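Local atomic coordinates of COBE (Pseudomonas aeruginosa, PDB entry 2W6K), a protein that takes part in the biosynthesis of cobalamin (vitamin B12) and belongs to the CbiG C-terminal family, its exact role being uncertain. Residues A14-R19 and D46-I51; P70-A75 and L108-R113. All blocks are in the same frame, centred on the assembly; numbering follows the deposited sequence.

Contact 1 of 2, residues A14-R19 and D46-I51; sequences AGIGCR and DALASI
Ala-14 and Gly-15 pair in parallel with Leu-48 and Ala-49, and three backbone hydrogen bonds join the two strands. Ala-14 N gives to Ala-47 O at 3.2 Å. Ala-14 O takes the bond from Ala-49 N at 2.9 Å. Ile-16 N then gives to Ala-49 O at 2.9 Å. CA-H...O contacts fill in beside them, from Leu-48 CA to Ala-14 O and from Gly-15 CA to Ala-49 O.

Beyond this point a side chain takes over. Ser-50 OG gives a hydrogen bond of 2.7 Å to Ile-16 O, with a C=O...OG angle of 168°. OG stands anti to the backbone N of Ser-50 (chi1 -167°), which turns it across to strand 14-18. The CA atoms of Ile-16 and Ser-50 are already 5.4 Å apart, so the hydroxyl bridges a gap that is opening. The axes of strand segments 14-18 and 47-51 make an angle of 38°.

The side chains of Ala-14 and Leu-48 lie on one face of the sheet. Leu-48 CD2 sits 4.0 Å from Ala-14 CB and 4.1 Å from Ile-16 CD1, so one methyl touches both neighbours. Leu-31 of helix 24-37 and Leu-63 of helix 58-67 cover this face. Ala-49 points to the other face, where Ala-106 and Leu-110 of helix 102-115 pack on it. Gly-15 has backbone hydrogen bonding to Ala-134 on its other side, which makes 12-18 an inner strand.

All the touching residues are buried. Strand 12-18, helix 24-37 and strand 47-51 form a beta-alpha-beta unit, and the parallel pairing described here is typical of such a unit in the core of an alpha/beta sheet.

Contact 2 of 2, residues P70-A75 and L108-R113; sequences PVHFLA and LALAER
The imidazole of His-72 carries Leu-110 CD1 over one face. This methyl is 3.9 Å from the ring centroid and 22° off the ring normal, a CH-pi contact. It is offset toward the rim and lies closest to His-72 CG. The other methyl, Leu-110 CD2, is 3.5 Å from His-72 CD2. The two side chains cross at about a right angle. Leu-110 has CG anti to its backbone N (chi1 -174°), and this carries both methyls out from the helix to the histidine.

The second flat group is the guanidinium of Arg-113. Ala-109 O lies at its edge, in its plane, and accepts from Arg-113 NH2 at 3.0 Å. The same oxygen takes the helical bond from Arg-113 N, and the two donors come from opposite faces of the carbonyl plane. Tyr-82 OH is a further partner of NH2.

Here helix 102-115 packs across strand 71-74, an outermost strand of the mixed sheet in this alpha/beta fold. The axes of strand segment 71-74 and helix segment 108-113 pass 9.7 Å apart, at 109° between their directions.

Leu-74 also points toward the helix. Its CD2 rests 3.7 Å from Ala-109 CB and 4.0 Å from Arg-113 CD. Its CD1 faces Leu-110 CB more loosely, at 4.3 Å. Leu-79 of helix 76-80 touches both Leu-74 and Ala-109.

From the N terminus, strand 12-18 comes first. The chain then runs through helix 24-37 and returns as strand 47-51, where contact 1 closes its loop. Helix 58-67 follows and leads to strand 71-74. Contact 2 opens there and closes on helix 102-115, after helices 76-80 and 91-97. The two loops follow in series and neither crosses the other. Strands 47-51 and 71-74 are neighbours in the sheet, with probable hydrogen bonds from Leu-48 N to Pro-70 O and from Leu-74 N to Ser-50 O. Leu-110 also packs against Leu-48 O. Contact 1 joins two inner strands, and contact 2 ties 71-74, one of two outermost strands, to helix 102-115.

Contact 1 of 2, residues A14-R19 and D46-I51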
# COMPACT_ATOMS: atom_id res chain seq x y z
N ALA A 14 2.72 -1.89 -1.58
CA ALA A 14 2.37 -2.05 -0.15
C ALA A 14 1.83 -0.73 0.36
O ALA A 14 2.55 0.26 0.29
CB ALA A 14 3.57 -2.45 0.65
N GLY A 15 0.60 -0.73 0.91
CA GLY A 15 0.02 0.45 1.53
C GLY A 15 0.25 0.37 3.02
O GLY A 15 0.19 -0.73 3.60
N ILE A 16 0.57 1.50 3.65
CA ILE A 16 0.95 1.47 5.07
C ILE A 16 0.26 2.60 5.81
O ILE A 16 0.26 3.73 5.33
CB ILE A 16 2.50 1.65 5.23
CG1 ILE A 16 3.24 0.51 4.52
CG2 ILE A 16 2.87 1.72 6.77
CD1 ILE A 16 4.81 0.55 4.61
N GLY A 17 -0.29 2.29 6.99
CA GLY A 17 -0.86 3.28 7.90
C GLY A 17 -0.27 2.96 9.26
O GLY A 17 -0.12 1.78 9.60
N CYS A 18 0.15 3.98 10.01
CA CYS A 18 0.87 3.69 11.26
C CYS A 18 0.75 4.83 12.26
O CYS A 18 0.43 5.96 11.87
CB CYS A 18 2.34 3.33 11.00
SG CYS A 18 3.34 4.69 10.30
N ARG A 19 0.98 4.50 13.53
CA ARG A 19 1.03 5.48 14.61
C ARG A 19 2.24 6.39 14.47
O ARG A 19 3.25 6.01 13.87
CB ARG A 19 1.07 4.77 15.99
CG ARG A 19 -0.11 3.82 16.24
CD ARG A 19 -1.40 4.60 16.47
NE ARG A 19 -2.44 3.79 17.12
CZ ARG A 19 -3.49 4.29 17.76
NH1 ARG A 19 -3.67 5.60 17.86
NH2 ARG A 19 -4.38 3.47 18.30
N ASP A 46 7.27 -2.94 -5.74
CA ASP A 46 7.56 -1.79 -6.59
C ASP A 46 7.55 -0.45 -5.87
O ASP A 46 8.34 0.44 -6.20
CB ASP A 46 6.61 -1.76 -7.76
CG ASP A 46 6.82 -2.95 -8.68
OD1 ASP A 46 7.82 -2.96 -9.42
OD2 ASP A 46 5.99 -3.88 -8.64
N ALA A 47 6.66 -0.27 -4.89
CA ALA A 47 6.55 1.04 -4.23
C ALA A 47 5.78 0.90 -2.93
O ALA A 47 5.07 -0.09 -2.74
CB ALA A 47 5.81 2.00 -5.12
N LEU A 48 5.89 1.93 -2.09
CA LEU A 48 5.09 1.98 -0.87
C LEU A 48 4.09 3.12 -1.06
O LEU A 48 4.35 4.07 -1.82
CB LEU A 48 5.95 2.31 0.34
CG LEU A 48 7.19 1.45 0.62
CD1 LEU A 48 7.92 2.12 1.71
CD2 LEU A 48 6.72 0.04 1.02
N ALA A 49 2.94 3.02 -0.40
CA ALA A 49 1.92 4.08 -0.51
C ALA A 49 1.35 4.39 0.85
O ALA A 49 1.19 3.50 1.66
CB ALA A 49 0.78 3.65 -1.44
N SER A 50 1.04 5.67 1.08
CA SER A 50 0.32 6.05 2.30
C SER A 50 -0.48 7.30 2.04
O SER A 50 -0.63 7.73 0.91
CB SER A 50 1.28 6.23 3.50
OG SER A 50 0.57 6.30 4.72
N ILE A 51 -1.06 7.83 3.09
CA ILE A 51 -1.86 9.05 2.95
C ILE A 51 -1.03 10.30 3.18
O ILE A 51 -0.12 10.33 4.01
CB ILE A 51 -3.09 9.00 3.90
CG1 ILE A 51 -4.10 10.09 3.52
CG2 ILE A 51 -2.67 9.11 5.33
CD1 ILE A 51 -5.49 9.84 4.17

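Contact 2 of 2, residues P70-A75 and L108-R113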
# COMPACT_ATOMS: atom_id res chain seq x y z
N PRO A 70 10.38 3.89 -4.08
CA PRO A 70 9.69 5.08 -3.68
C PRO A 70 8.53 4.88 -2.71
O PRO A 70 7.91 3.81 -2.71
CB PRO A 70 9.11 5.59 -5.01
CG PRO A 70 8.88 4.41 -5.77
CD PRO A 70 10.04 3.51 -5.46
N VAL A 71 8.24 5.94 -1.94
CA VAL A 71 7.00 6.05 -1.17
C VAL A 71 6.22 7.26 -1.68
O VAL A 71 6.78 8.35 -1.87
CB VAL A 71 7.24 6.12 0.38
CG1 VAL A 71 8.15 7.30 0.76
CG2 VAL A 71 5.90 6.19 1.15
N HIS A 72 4.94 7.01 -1.95
CA HIS A 72 4.00 7.99 -2.49
C HIS A 72 2.98 8.27 -1.44
O HIS A 72 2.44 7.34 -0.83
CB HIS A 72 3.30 7.43 -3.73
CG HIS A 72 4.22 7.14 -4.87
ND1 HIS A 72 4.39 8.01 -5.93
CD2 HIS A 72 5.04 6.09 -5.11
CE1 HIS A 72 5.25 7.49 -6.79
NE2 HIS A 72 5.66 6.32 -6.31
N PHE A 73 2.70 9.55 -1.24
CA PHE A 73 1.67 9.98 -0.32
C PHE A 73 0.51 10.54 -1.11
O PHE A 73 0.68 11.51 -1.88
CB PHE A 73 2.25 10.99 0.65
CG PHE A 73 3.35 10.43 1.50
CD1 PHE A 73 3.07 9.74 2.68
CD2 PHE A 73 4.68 10.59 1.10
CE1 PHE A 73 4.09 9.22 3.46
CE2 PHE A 73 5.72 10.07 1.88
CZ PHE A 73 5.43 9.39 3.05
N LEU A 74 -0.64 9.91 -0.96
CA LEU A 74 -1.81 10.20 -1.79
C LEU A 74 -2.83 11.08 -1.06
O LEU A 74 -3.02 10.98 0.15
CB LEU A 74 -2.46 8.90 -2.30
CG LEU A 74 -1.59 8.14 -3.32
CD1 LEU A 74 -0.84 7.04 -2.65
CD2 LEU A 74 -2.41 7.61 -4.47
N ALA A 75 -3.52 11.91 -1.84
CA ALA A 75 -4.53 12.79 -1.23
C ALA A 75 -5.63 11.97 -0.57
O ALA A 75 -6.08 10.96 -1.12
CB ALA A 75 -5.16 13.68 -2.34
N LEU A 108 -4.40 0.18 -3.21
CA LEU A 108 -5.22 0.13 -4.40
C LEU A 108 -4.97 1.37 -5.27
O LEU A 108 -4.76 1.25 -6.48
CB LEU A 108 -6.69 0.03 -4.02
CG LEU A 108 -7.14 -1.34 -3.52
CD1 LEU A 108 -8.54 -1.19 -2.94
CD2 LEU A 108 -7.10 -2.35 -4.68
N ALA A 109 -5.03 2.55 -4.64
CA ALA A 109 -4.90 3.84 -5.35
C ALA A 109 -3.61 3.97 -6.12
O ALA A 109 -3.64 4.30 -7.32
CB ALA A 109 -5.09 5.02 -4.38
N LEU A 110 -2.49 3.66 -5.47
CA LEU A 110 -1.21 3.77 -6.13
C LEU A 110 -1.07 2.72 -7.23
O LEU A 110 -0.54 3.01 -8.31
CB LEU A 110 -0.05 3.67 -5.13
CG LEU A 110 1.33 3.92 -5.73
CD1 LEU A 110 1.40 5.36 -6.34
CD2 LEU A 110 2.43 3.72 -4.72
N ALA A 111 -1.52 1.49 -6.97
CA ALA A 111 -1.38 0.43 -7.99
C ALA A 111 -2.09 0.83 -9.27
O ALA A 111 -1.55 0.67 -10.37
CB ALA A 111 -1.92 -0.90 -7.47
N GLU A 112 -3.28 1.39 -9.13
CA GLU A 112 -4.10 1.76 -10.31
C GLU A 112 -3.52 2.95 -11.05
O GLU A 112 -3.62 3.01 -12.29
CB GLU A 112 -5.57 2.00 -9.93
CG GLU A 112 -6.23 0.74 -9.42
CD GLU A 112 -7.75 0.79 -9.40
OE1 GLU A 112 -8.30 1.90 -9.42
OE2 GLU A 112 -8.36 -0.30 -9.32
N ARG A 113 -2.92 3.90 -10.32
CA ARG A 113 -2.26 5.06 -10.92
C ARG A 113 -0.99 4.76 -11.68
O ARG A 113 -0.78 5.33 -12.76
CB ARG A 113 -2.01 6.16 -9.89
CG ARG A 113 -3.27 6.89 -9.65
CD ARG A 113 -3.38 7.64 -8.36
NE ARG A 113 -4.70 8.24 -8.40
CZ ARG A 113 -5.84 7.58 -8.21
NH1 ARG A 113 -6.98 8.23 -8.32
NH2 ARG A 113 -5.84 6.28 -7.92